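Local structure of bacillaene synthase decarboxylase PksI (Bacillus subtilis, 4Q1K) at residues S32-V37 with A71-G76; Y106-D111 with F129-F134; Q121-G126 with E143-A148; G154-M159 with L246-A251. The protein decarboxylates the PksL-tethered 3-methylglutaconyl group to a 3-methylcrotonyl moiety during synthesis of the antibiotic polyketide bacillaene, and forms a homotrimer. The protein carries 1 engineered substitution. All blocks are in the same frame, centred on the assembly; numbering follows the deposited sequence.

The four contacts run from one edge of the subunit to the catalytic histidine. Contact 1, in the large sheet, lies farthest from it, its centre about 32 Å from that of contact 4, which holds the active-site H249. Contact 3 belongs to the small three-stranded sheet and is tied to contact 1 by a probable hydrogen bond from G76 N to Q121 OE1 (3.1 Å). Helix 127-133 leads from contact 3 into contact 2, with F129 CB 3.5 Å from G124 O. Contact 2 in turn touches contact 4, Y106 CB lying 3.4 Å from M159 O. The side chain of Y106 is about 9 Å from that of H249.

Contact 1 (S32-V37 with A71-G76); sequences SAIIQV and AVILTG
I35 and V72 are paired residues of two parallel strands, and their side chains run alongside each other in the same direction, the CG2 methyls 3.7 Å apart. In I35 the longer branch, CG1, stands opposite the backbone nitrogen (chi1 -174°); this leaves CG2 as the branch beside V72 and carries the CD1 end away from the neighbouring strand. V37, one pair along on the same face, slants across two side chains at once. Its CG1 meets L74 CD1 at 3.8 Å, whereas its CG2 reaches back to V72 CG1 at 4.0 Å, so that V72 is touched by both I35 and V37. On the reverse face I34 also approaches at a slant, setting CG2 4.0 Å from I73 CD1, and Q36 lays its CB and CG over the I73 carbonyl oxygen.

These strands begin and end the beta-alpha-beta unit formed by strand 34-39, helix 50-65 and strand 71-75, part of the large sheet of the crotonase-like fold. Helix 50-65 covers the face of I35 and V37, and helix 201-215 covers that of I34, Q36 and I73.

Between the two layers of side chains the backbones form a regular parallel ladder. I73 N donates to I35 O over 2.9 Å. V37 N then donates to I73 O over 2.6 Å, and T75 N to V37 O over 2.9 Å. The ladder is slacker at its start, where the bond from A71 N to A33 O is weak at 3.4 Å.

Contact 2 (Y106-D111 with F129-F134); sequences YSLALD and FVMGLF
F134 meets Y106 from its very first side-chain carbon: CB lies 3.7 Å from the Y106 carbonyl oxygen. With CG placed beside its own backbone nitrogen (chi1 -84°), the ring is carried up to Y106 and L110, which both approach it from the same side of its plane. CD2 comes to 3.0 Å from Y106 O, which stands oblique to the ring, and the next atom round, CE2, meets Y106 CB at 4.2 Å. L110 takes the CD1-CE1 part of the ring, also obliquely: CD1 packs on L110 CB at 3.9 Å, and CE1 follows against the L110 CD2 methyl. L238 of the long helix 220-252 and I164 of helix 161-169 also touch the F134 side chain.

In this crotonase-like fold the contact sets the C-terminal part of helix 127-133 and F134 against the short helix 108-111 and the residues leading into it. Next to the F134 ring lies a polar joint built round one water. It donates to Y106 O and to M131 O, each 2.8 Å away, and accepts from A109 N at 2.8 Å. That amide lies in the first turn of its helix, where no earlier helical carbonyl is placed to receive it, and the water takes that role while bridging two carbonyls. Farther out, L108 CD1 rests loosely on M131 SD at 4.4 Å, while A109 CB packs against the F134 carbonyl.

Contact 3 (Q121-G126 with E143-A148); sequences QGHGIG and ESVYTA
G124 and Y146 face each other across two parallel strands, and three backbone hydrogen bonds hold the chains in step. G124 uses both its polar atoms: its N donates to V145 O over 2.9 Å, and its O accepts from T147 N over 3.0 Å. The third bond, from G126 N to T147 O (2.8 Å), closes the ladder where G126, the N-cap residue of helix 127-133, turns the chain with a positive phi of 58°. Both strands belong to the small sheet of the crotonase-like fold, in which strand 183-185 lies antiparallel on the far side of 145-147.

On the face of Y146, the absence of a side chain at G124 lets the ring come close to the backbone, obliquely, CD1 being 3.6 Å from G124 N. The ring runs on past the G122 carbonyl, and its hydroxyl is hydrogen-bonded to M120 O and S141 N. On the other face the contact is apolar, I125 CG2 meeting T147 CG2 at 3.9 Å in a slanting approach.

At the strand entrance the S144 side chain turns to Q121. OG lies 3.2 Å from Q121 O, a weak bond at best, since S141 OG is also within bonding distance of the same hydroxyl. R201 contacts both partners, donating to Q121 O through NE and to S144 OG through NH2. Its guanidinium probably polarises both oxygens, while the register of the strands is set by backbone N-H...O=C bonds.

Contact 4 (G154-M159 with L246-A251); sequences GFTPGM and LMMHEA. Engineered in segment 246-251: A251 (natural residue Lys).
Two torsions bring T156 and H249 to their partners. T156 places OG1 between its backbone nitrogen and carbonyl carbon (chi1 51°), aiming the hydroxyl at the helix, where it sits 3.2 Å from M248 CB; the T156 and M248 side chains cross at roughly a right angle, with their CB atoms 4.0 Å apart. H249 leaves the same helix with chi1 near -90°, which swings its imidazole over towards the loop. There F155 presents its edge to the imidazole face in an offset edge-to-face pair, the centroids 5.8 Å apart and the planes at 89°.

This is the active site of the decarboxylase: H249 is an active-site residue, carried near the end of the long helix 220-252, and residues 154-159 form the loop that leads to helix 161-169. F253 stacks on F155 and also meets H249 edge-to-face, while F100 adds another ring, so that three aromatic rings, F155, F253 and F100, meet H249.

The T156 carbonyl oxygen lies close to the imidazole, but the ring is probably turned over in the model and the geometry there is doubtful. Helix and loop are joined further by T252, whose OG1 is hydrogen-bonded to both T156 N and M248 O. The trimer interface lies close by, with S222 of a neighbouring subunit hydrogen-bonded to G154 O and H229 of that subunit packing on M248.

Contact 1 (S32-V37 with A71-G76)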
loop_
_atom_site.group_PDB
_atom_site.type_symbol
_atom_site.label_atom_id
_atom_site.label_comp_id
_atom_site.label_asym_id
_atom_site.label_seq_id
_atom_site.Cartn_x
_atom_site.Cartn_y
_atom_site.Cartn_z
ATOM N N SER B 32 -33.590 -11.102 0.244
ATOM C CA SER B 32 -33.724 -11.710 1.522
ATOM C C SER B 32 -32.511 -11.526 2.446
ATOM O O SER B 32 -32.664 -11.448 3.695
ATOM C CB SER B 32 -34.008 -13.227 1.270
ATOM O OG SER B 32 -33.907 -13.887 2.517
ATOM N N ALA B 33 -31.301 -11.500 1.887
ATOM C CA ALA B 33 -30.086 -11.351 2.715
ATOM C C ALA B 33 -29.272 -10.071 2.475
ATOM O O ALA B 33 -28.080 -10.045 2.842
ATOM C CB ALA B 33 -29.161 -12.579 2.477
ATOM N N ILE B 34 -29.849 -9.041 1.837
ATOM C CA ILE B 34 -29.117 -7.788 1.586
ATOM C C ILE B 34 -29.989 -6.652 2.110
ATOM O O ILE B 34 -31.193 -6.513 1.675
ATOM C CB ILE B 34 -29.010 -7.545 0.052
ATOM C CG1 ILE B 34 -28.302 -8.788 -0.546
ATOM C CG2 ILE B 34 -28.206 -6.229 -0.209
ATOM C CD1 ILE B 34 -28.068 -8.700 -2.072
ATOM N N ILE B 35 -29.366 -5.802 2.927
ATOM C CA ILE B 35 -30.071 -4.677 3.551
ATOM C C ILE B 35 -29.344 -3.405 3.065
ATOM O O ILE B 35 -28.112 -3.324 3.148
ATOM C CB ILE B 35 -30.056 -4.817 5.103
ATOM C CG1 ILE B 35 -30.903 -3.765 5.824
ATOM C CG2 ILE B 35 -28.631 -4.886 5.679
ATOM C CD1 ILE B 35 -32.326 -3.773 5.409
ATOM N N GLN B 36 -30.129 -2.468 2.603
ATOM C CA GLN B 36 -29.637 -1.148 2.173
ATOM C C GLN B 36 -29.964 -0.107 3.219
ATOM O O GLN B 36 -31.125 -0.005 3.685
ATOM C CB GLN B 36 -30.167 -0.800 0.783
ATOM C CG GLN B 36 -29.760 0.601 0.281
ATOM C CD GLN B 36 -30.377 0.814 -1.095
ATOM O OE1 GLN B 36 -29.907 0.238 -2.049
ATOM N NE2 GLN B 36 -31.473 1.501 -1.170
ATOM N N VAL B 37 -28.916 0.604 3.656
ATOM C CA VAL B 37 -29.058 1.735 4.615
ATOM C C VAL B 37 -28.884 3.043 3.813
ATOM O O VAL B 37 -27.794 3.346 3.385
ATOM C CB VAL B 37 -28.047 1.647 5.774
ATOM C CG1 VAL B 37 -28.164 2.846 6.771
ATOM C CG2 VAL B 37 -28.246 0.325 6.558
ATOM N N ALA B 71 -24.994 -8.953 3.613
ATOM C CA ALA B 71 -24.260 -7.757 3.164
ATOM C C ALA B 71 -25.114 -6.561 3.451
ATOM O O ALA B 71 -26.338 -6.601 3.286
ATOM C CB ALA B 71 -24.027 -7.803 1.621
ATOM N N VAL B 72 -24.439 -5.465 3.758
ATOM C CA VAL B 72 -25.092 -4.209 3.954
ATOM C C VAL B 72 -24.597 -3.204 2.908
ATOM O O VAL B 72 -23.380 -3.157 2.638
ATOM C CB VAL B 72 -24.687 -3.589 5.340
ATOM C CG1 VAL B 72 -25.283 -2.179 5.498
ATOM C CG2 VAL B 72 -24.994 -4.577 6.513
ATOM N N ILE B 73 -25.517 -2.443 2.300
ATOM C CA ILE B 73 -25.117 -1.338 1.408
ATOM C C ILE B 73 -25.466 -0.023 2.135
ATOM O O ILE B 73 -26.619 0.208 2.415
ATOM C CB ILE B 73 -25.890 -1.385 0.077
ATOM C CG1 ILE B 73 -25.651 -2.731 -0.676
ATOM C CG2 ILE B 73 -25.537 -0.166 -0.804
ATOM C CD1 ILE B 73 -26.627 -2.942 -1.855
ATOM N N LEU B 74 -24.444 0.776 2.388
ATOM C CA LEU B 74 -24.554 2.102 3.041
ATOM C C LEU B 74 -24.423 3.141 1.908
ATOM O O LEU B 74 -23.436 3.128 1.149
ATOM C CB LEU B 74 -23.460 2.341 4.101
ATOM C CG LEU B 74 -23.365 3.731 4.719
ATOM C CD1 LEU B 74 -24.709 3.955 5.497
ATOM C CD2 LEU B 74 -22.204 3.724 5.701
ATOM N N THR B 75 -25.443 3.994 1.742
ATOM C CA THR B 75 -25.375 4.933 0.584
ATOM C C THR B 75 -26.103 6.196 0.920
ATOM O O THR B 75 -26.812 6.243 1.976
ATOM C CB THR B 75 -26.007 4.280 -0.690
ATOM O OG1 THR B 75 -25.621 5.028 -1.878
ATOM C CG2 THR B 75 -27.603 4.158 -0.612
ATOM N N GLY B 76 -26.024 7.196 0.036
ATOM C CA GLY B 76 -26.634 8.521 0.300
ATOM C C GLY B 76 -27.845 8.755 -0.597
ATOM O O GLY B 76 -28.508 7.798 -1.026
#

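Contact 2 (Y106-D111 with F129-F134)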
loop_
_atom_site.group_PDB
_atom_site.type_symbol
_atom_site.label_atom_id
_atom_site.label_comp_id
_atom_site.label_asym_id
_atom_site.label_seq_id
_atom_site.Cartn_x
_atom_site.Cartn_y
_atom_site.Cartn_z
ATOM N N TYR B 106 -18.255 6.909 13.387
ATOM C CA TYR B 106 -17.117 6.579 12.489
ATOM C C TYR B 106 -16.932 5.085 12.317
ATOM O O TYR B 106 -16.551 4.642 11.242
ATOM C CB TYR B 106 -15.776 7.176 12.982
ATOM C CG TYR B 106 -15.482 6.976 14.442
ATOM C CD1 TYR B 106 -15.956 7.905 15.384
ATOM C CD2 TYR B 106 -14.670 5.912 14.880
ATOM C CE1 TYR B 106 -15.695 7.751 16.721
ATOM C CE2 TYR B 106 -14.417 5.744 16.216
ATOM C CZ TYR B 106 -14.939 6.698 17.121
ATOM O OH TYR B 106 -14.720 6.567 18.459
ATOM N N SER B 107 -17.225 4.312 13.356
ATOM C CA SER B 107 -16.862 2.890 13.304
ATOM C C SER B 107 -18.084 1.991 13.076
ATOM O O SER B 107 -18.007 0.800 13.224
ATOM C CB SER B 107 -16.120 2.450 14.542
ATOM O OG SER B 107 -16.926 2.474 15.703
ATOM N N LEU B 108 -19.230 2.576 12.725
ATOM C CA LEU B 108 -20.394 1.745 12.440
ATOM C C LEU B 108 -20.108 0.571 11.518
ATOM O O LEU B 108 -20.598 -0.544 11.807
ATOM C CB LEU B 108 -21.531 2.568 11.774
ATOM C CG LEU B 108 -22.213 3.623 12.708
ATOM C CD1 LEU B 108 -23.072 4.539 11.858
ATOM C CD2 LEU B 108 -23.043 2.947 13.784
ATOM N N ALA B 109 -19.414 0.782 10.366
ATOM C CA ALA B 109 -19.362 -0.296 9.434
ATOM C C ALA B 109 -18.312 -1.342 9.871
ATOM O O ALA B 109 -18.431 -2.508 9.574
ATOM C CB ALA B 109 -18.980 0.263 8.042
ATOM N N LEU B 110 -17.260 -0.907 10.549
ATOM C CA LEU B 110 -16.258 -1.788 11.139
ATOM C C LEU B 110 -16.880 -2.656 12.242
ATOM O O LEU B 110 -16.517 -3.823 12.365
ATOM C CB LEU B 110 -15.070 -0.952 11.681
ATOM C CG LEU B 110 -14.025 -1.839 12.437
ATOM C CD1 LEU B 110 -13.328 -2.759 11.467
ATOM C CD2 LEU B 110 -12.985 -0.933 13.066
ATOM N N ASP B 111 -17.801 -2.087 13.025
ATOM C CA ASP B 111 -18.409 -2.836 14.191
ATOM C C ASP B 111 -19.451 -3.805 13.686
ATOM O O ASP B 111 -19.796 -4.764 14.364
ATOM C CB ASP B 111 -19.060 -1.870 15.183
ATOM C CG ASP B 111 -18.028 -0.995 15.906
ATOM O OD1 ASP B 111 -16.852 -1.384 15.931
ATOM O OD2 ASP B 111 -18.399 0.111 16.333
ATOM N N PHE B 129 -16.761 11.086 4.809
ATOM C CA PHE B 129 -15.786 10.277 4.034
ATOM C C PHE B 129 -15.177 9.228 4.915
ATOM O O PHE B 129 -15.109 8.034 4.545
ATOM C CB PHE B 129 -14.722 11.230 3.488
ATOM C CG PHE B 129 -13.644 10.582 2.605
ATOM C CD1 PHE B 129 -13.971 9.733 1.552
ATOM C CD2 PHE B 129 -12.317 10.975 2.769
ATOM C CE1 PHE B 129 -12.956 9.184 0.766
ATOM C CE2 PHE B 129 -11.277 10.451 1.966
ATOM C CZ PHE B 129 -11.637 9.557 0.941
ATOM N N VAL B 130 -14.762 9.613 6.126
ATOM C CA VAL B 130 -14.085 8.659 6.984
ATOM C C VAL B 130 -15.044 7.507 7.406
ATOM O O VAL B 130 -14.638 6.314 7.433
ATOM C CB VAL B 130 -13.590 9.416 8.271
ATOM C CG1 VAL B 130 -13.119 8.407 9.333
ATOM C CG2 VAL B 130 -12.539 10.409 7.732
ATOM N N MET B 131 -16.301 7.864 7.712
ATOM C CA MET B 131 -17.261 6.804 8.068
ATOM C C MET B 131 -17.374 5.770 6.946
ATOM O O MET B 131 -17.433 4.529 7.232
ATOM C CB MET B 131 -18.652 7.412 8.375
ATOM C CG MET B 131 -19.691 6.275 8.532
ATOM S SD MET B 131 -21.338 7.080 8.773
ATOM C CE MET B 131 -21.578 7.754 7.128
ATOM N N GLY B 132 -17.352 6.222 5.669
ATOM C CA GLY B 132 -17.443 5.324 4.532
ATOM C C GLY B 132 -16.195 4.470 4.396
ATOM O O GLY B 132 -16.296 3.316 4.056
ATOM N N LEU B 133 -15.041 5.023 4.737
ATOM C CA LEU B 133 -13.760 4.285 4.565
ATOM C C LEU B 133 -13.644 3.118 5.519
ATOM O O LEU B 133 -12.808 2.195 5.302
ATOM C CB LEU B 133 -12.535 5.220 4.785
ATOM C CG LEU B 133 -12.446 6.331 3.766
ATOM C CD1 LEU B 133 -11.236 7.200 4.191
ATOM C CD2 LEU B 133 -12.189 5.737 2.356
ATOM N N PHE B 134 -14.412 3.089 6.638
ATOM C CA PHE B 134 -14.389 1.922 7.491
ATOM C C PHE B 134 -15.197 0.762 6.994
ATOM O O PHE B 134 -15.174 -0.315 7.584
ATOM C CB PHE B 134 -14.956 2.294 8.848
ATOM C CG PHE B 134 -13.916 2.937 9.775
ATOM C CD1 PHE B 134 -12.988 2.129 10.463
ATOM C CD2 PHE B 134 -13.856 4.336 9.941
ATOM C CE1 PHE B 134 -12.000 2.691 11.294
ATOM C CE2 PHE B 134 -12.945 4.901 10.820
ATOM C CZ PHE B 134 -11.987 4.071 11.477
HETATM O O HOH W 1 -18.288 3.220 9.557
#

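Contact 3 (Q121-G126 with E143-A148)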
loop_
_atom_site.group_PDB
_atom_site.type_symbol
_atom_site.label_atom_id
_atom_site.label_comp_id
_atom_site.label_asym_id
_atom_site.label_seq_id
_atom_site.Cartn_x
_atom_site.Cartn_y
_atom_site.Cartn_z
ATOM N N GLN B 121 -22.032 7.313 -3.779
ATOM C CA GLN B 121 -22.474 7.788 -5.115
ATOM C C GLN B 121 -22.353 9.341 -5.196
ATOM O O GLN B 121 -22.367 9.915 -6.302
ATOM C CB GLN B 121 -23.912 7.327 -5.417
ATOM C CG GLN B 121 -25.050 8.264 -4.981
ATOM C CD GLN B 121 -25.076 8.620 -3.474
ATOM O OE1 GLN B 121 -24.524 7.916 -2.598
ATOM N NE2 GLN B 121 -25.686 9.754 -3.185
ATOM N N GLY B 122 -22.328 9.970 -4.038
ATOM C CA GLY B 122 -22.200 11.443 -3.919
ATOM C C GLY B 122 -21.020 11.869 -3.082
ATOM O O GLY B 122 -20.128 11.056 -2.752
ATOM N N HIS B 123 -20.978 13.158 -2.767
ATOM C CA HIS B 123 -19.797 13.687 -2.067
ATOM C C HIS B 123 -19.598 13.089 -0.669
ATOM O O HIS B 123 -20.591 12.771 0.025
ATOM C CB HIS B 123 -19.920 15.189 -1.917
ATOM C CG HIS B 123 -20.226 15.854 -3.224
ATOM N ND1 HIS B 123 -21.415 16.545 -3.458
ATOM C CD2 HIS B 123 -19.541 15.854 -4.386
ATOM C CE1 HIS B 123 -21.403 17.002 -4.703
ATOM N NE2 HIS B 123 -20.275 16.598 -5.279
ATOM N N GLY B 124 -18.332 12.956 -0.283
ATOM C CA GLY B 124 -18.003 12.376 0.983
ATOM C C GLY B 124 -17.016 13.373 1.609
ATOM O O GLY B 124 -15.866 13.548 1.124
ATOM N N ILE B 125 -17.458 14.032 2.673
ATOM C CA ILE B 125 -16.739 15.178 3.227
ATOM C C ILE B 125 -16.458 14.910 4.742
ATOM O O ILE B 125 -17.374 14.583 5.498
ATOM C CB ILE B 125 -17.606 16.468 3.122
ATOM C CG1 ILE B 125 -17.965 16.709 1.643
ATOM C CG2 ILE B 125 -16.889 17.683 3.774
ATOM C CD1 ILE B 125 -19.110 17.661 1.453
ATOM N N GLY B 126 -15.185 15.030 5.127
ATOM C CA GLY B 126 -14.731 14.982 6.476
ATOM C C GLY B 126 -15.125 13.694 7.121
ATOM O O GLY B 126 -14.836 12.625 6.627
ATOM N N GLU B 143 -17.448 11.796 -10.398
ATOM C CA GLU B 143 -17.704 13.229 -10.479
ATOM C C GLU B 143 -17.981 13.853 -9.083
ATOM O O GLU B 143 -18.032 15.072 -8.951
ATOM C CB GLU B 143 -18.830 13.525 -11.521
ATOM C CG GLU B 143 -20.214 13.013 -11.154
ATOM C CD GLU B 143 -20.478 11.601 -11.709
ATOM O OE1 GLU B 143 -19.795 10.598 -11.227
ATOM O OE2 GLU B 143 -21.326 11.462 -12.624
ATOM N N SER B 144 -17.990 13.019 -8.040
ATOM C CA SER B 144 -18.171 13.538 -6.663
ATOM C C SER B 144 -16.872 13.984 -6.042
ATOM O O SER B 144 -15.757 13.492 -6.466
ATOM C CB SER B 144 -18.769 12.429 -5.820
ATOM O OG SER B 144 -20.131 12.202 -6.347
ATOM N N VAL B 145 -16.983 14.790 -4.985
ATOM C CA VAL B 145 -15.822 15.313 -4.232
ATOM C C VAL B 145 -15.596 14.567 -2.932
ATOM O O VAL B 145 -16.548 14.244 -2.246
ATOM C CB VAL B 145 -15.984 16.806 -4.012
ATOM C CG1 VAL B 145 -14.868 17.311 -3.126
ATOM C CG2 VAL B 145 -15.847 17.479 -5.381
ATOM N N TYR B 146 -14.335 14.215 -2.649
ATOM C CA TYR B 146 -13.977 13.474 -1.397
ATOM C C TYR B 146 -12.915 14.283 -0.698
ATOM O O TYR B 146 -11.966 14.719 -1.319
ATOM C CB TYR B 146 -13.497 12.049 -1.682
ATOM C CG TYR B 146 -14.640 11.302 -2.408
ATOM C CD1 TYR B 146 -15.742 10.827 -1.709
ATOM C CD2 TYR B 146 -14.605 11.144 -3.814
ATOM C CE1 TYR B 146 -16.836 10.261 -2.393
ATOM C CE2 TYR B 146 -15.663 10.567 -4.499
ATOM C CZ TYR B 146 -16.809 10.164 -3.769
ATOM O OH TYR B 146 -17.835 9.556 -4.392
ATOM N N THR B 147 -13.079 14.497 0.619
ATOM C CA THR B 147 -12.008 15.276 1.277
ATOM C C THR B 147 -11.975 14.865 2.767
ATOM O O THR B 147 -13.003 14.596 3.351
ATOM C CB THR B 147 -12.252 16.776 1.143
ATOM O OG1 THR B 147 -11.309 17.508 1.928
ATOM C CG2 THR B 147 -13.630 17.147 1.702
ATOM N N ALA B 148 -10.783 14.798 3.356
ATOM C CA ALA B 148 -10.710 14.699 4.848
ATOM C C ALA B 148 -10.341 16.109 5.258
ATOM O O ALA B 148 -9.115 16.471 5.306
ATOM C CB ALA B 148 -9.590 13.718 5.206
#

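Contact 4 (G154-M159 with L246-A251)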
loop_
_atom_site.group_PDB
_atom_site.type_symbol
_atom_site.label_atom_id
_atom_site.label_comp_id
_atom_site.label_asym_id
_atom_site.label_seq_id
_atom_site.Cartn_x
_atom_site.Cartn_y
_atom_site.Cartn_z
ATOM N N GLY B 154 -8.310 24.115 10.910
ATOM C CA GLY B 154 -7.293 24.417 11.904
ATOM C C GLY B 154 -7.044 23.344 12.877
ATOM O O GLY B 154 -6.134 23.462 13.690
ATOM N N PHE B 155 -7.831 22.253 12.808
ATOM C CA PHE B 155 -7.690 21.217 13.855
ATOM C C PHE B 155 -7.286 19.907 13.201
ATOM O O PHE B 155 -7.479 19.701 11.980
ATOM C CB PHE B 155 -8.983 21.037 14.719
ATOM C CG PHE B 155 -10.245 20.628 13.935
ATOM C CD1 PHE B 155 -10.531 19.291 13.663
ATOM C CD2 PHE B 155 -11.174 21.603 13.521
ATOM C CE1 PHE B 155 -11.679 18.956 12.914
ATOM C CE2 PHE B 155 -12.363 21.257 12.824
ATOM C CZ PHE B 155 -12.576 19.923 12.488
ATOM N N THR B 156 -6.721 19.021 13.992
ATOM C CA THR B 156 -6.259 17.718 13.462
ATOM C C THR B 156 -7.407 16.725 13.173
ATOM O O THR B 156 -8.483 16.866 13.723
ATOM C CB THR B 156 -5.278 17.122 14.456
ATOM O OG1 THR B 156 -5.867 17.124 15.783
ATOM C CG2 THR B 156 -3.936 17.966 14.427
ATOM N N PRO B 157 -7.184 15.755 12.268
ATOM C CA PRO B 157 -8.290 14.873 11.877
ATOM C C PRO B 157 -8.740 14.027 13.095
ATOM O O PRO B 157 -7.893 13.461 13.818
ATOM C CB PRO B 157 -7.657 14.005 10.780
ATOM C CG PRO B 157 -6.551 14.867 10.180
ATOM C CD PRO B 157 -6.006 15.598 11.407
ATOM N N GLY B 158 -10.055 13.882 13.286
ATOM C CA GLY B 158 -10.557 12.913 14.300
ATOM C C GLY B 158 -11.288 11.764 13.607
ATOM O O GLY B 158 -10.955 11.420 12.458
ATOM N N MET B 159 -12.267 11.172 14.283
ATOM C CA MET B 159 -13.069 10.101 13.693
ATOM C C MET B 159 -12.228 8.961 13.113
ATOM O O MET B 159 -12.631 8.311 12.149
ATOM C CB MET B 159 -13.999 10.664 12.615
ATOM C CG MET B 159 -14.746 11.920 13.034
ATOM S SD MET B 159 -16.372 11.563 13.726
ATOM C CE MET B 159 -17.355 11.435 12.233
ATOM N N LEU B 246 -7.867 12.190 20.119
ATOM C CA LEU B 246 -8.488 13.032 21.171
ATOM C C LEU B 246 -7.411 13.939 21.792
ATOM O O LEU B 246 -7.687 15.103 22.005
ATOM C CB LEU B 246 -9.177 12.175 22.279
ATOM C CG LEU B 246 -10.537 11.565 21.914
ATOM C CD1 LEU B 246 -11.033 10.589 22.983
ATOM C CD2 LEU B 246 -11.554 12.690 21.665
ATOM N N MET B 247 -6.215 13.406 22.017
ATOM C CA MET B 247 -5.103 14.200 22.524
ATOM C C MET B 247 -4.771 15.354 21.580
ATOM O O MET B 247 -4.562 16.483 22.021
ATOM C CB MET B 247 -3.869 13.321 22.736
ATOM C CG MET B 247 -3.898 12.511 24.021
ATOM S SD MET B 247 -2.327 11.698 24.368
ATOM C CE MET B 247 -1.897 11.083 22.740
ATOM N N MET B 248 -4.722 15.067 20.280
ATOM C CA MET B 248 -4.411 16.100 19.285
ATOM C C MET B 248 -5.519 17.159 19.238
ATOM O O MET B 248 -5.232 18.358 19.042
ATOM C CB MET B 248 -4.121 15.465 17.891
ATOM C CG MET B 248 -2.835 14.642 17.885
ATOM S SD MET B 248 -2.395 14.244 16.149
ATOM C CE MET B 248 -3.699 13.040 15.805
ATOM N N HIS B 249 -6.759 16.746 19.459
ATOM C CA HIS B 249 -7.882 17.681 19.457
ATOM C C HIS B 249 -7.684 18.591 20.681
ATOM O O HIS B 249 -7.972 19.802 20.631
ATOM C CB HIS B 249 -9.204 16.944 19.597
ATOM C CG HIS B 249 -9.822 16.529 18.281
ATOM N ND1 HIS B 249 -9.193 16.700 17.063
ATOM C CD2 HIS B 249 -11.036 16.027 18.001
ATOM C CE1 HIS B 249 -9.973 16.254 16.087
ATOM N NE2 HIS B 249 -11.107 15.862 16.626
ATOM N N GLU B 250 -7.244 17.976 21.778
ATOM C CA GLU B 250 -6.957 18.823 23.021
ATOM C C GLU B 250 -5.956 19.911 22.717
ATOM O O GLU B 250 -6.078 21.082 23.138
ATOM C CB GLU B 250 -6.433 17.888 24.139
ATOM C CG GLU B 250 -5.689 18.583 25.248
ATOM C CD GLU B 250 -6.622 18.785 26.399
ATOM O OE1 GLU B 250 -6.437 18.098 27.430
ATOM O OE2 GLU B 250 -7.578 19.578 26.239
ATOM N N ALA B 251 -4.973 19.585 21.914
ATOM C CA ALA B 251 -3.945 20.536 21.634
ATOM C C ALA B 251 -4.276 21.519 20.471
ATOM O O ALA B 251 -3.588 22.509 20.304
ATOM C CB ALA B 251 -2.684 19.763 21.321
#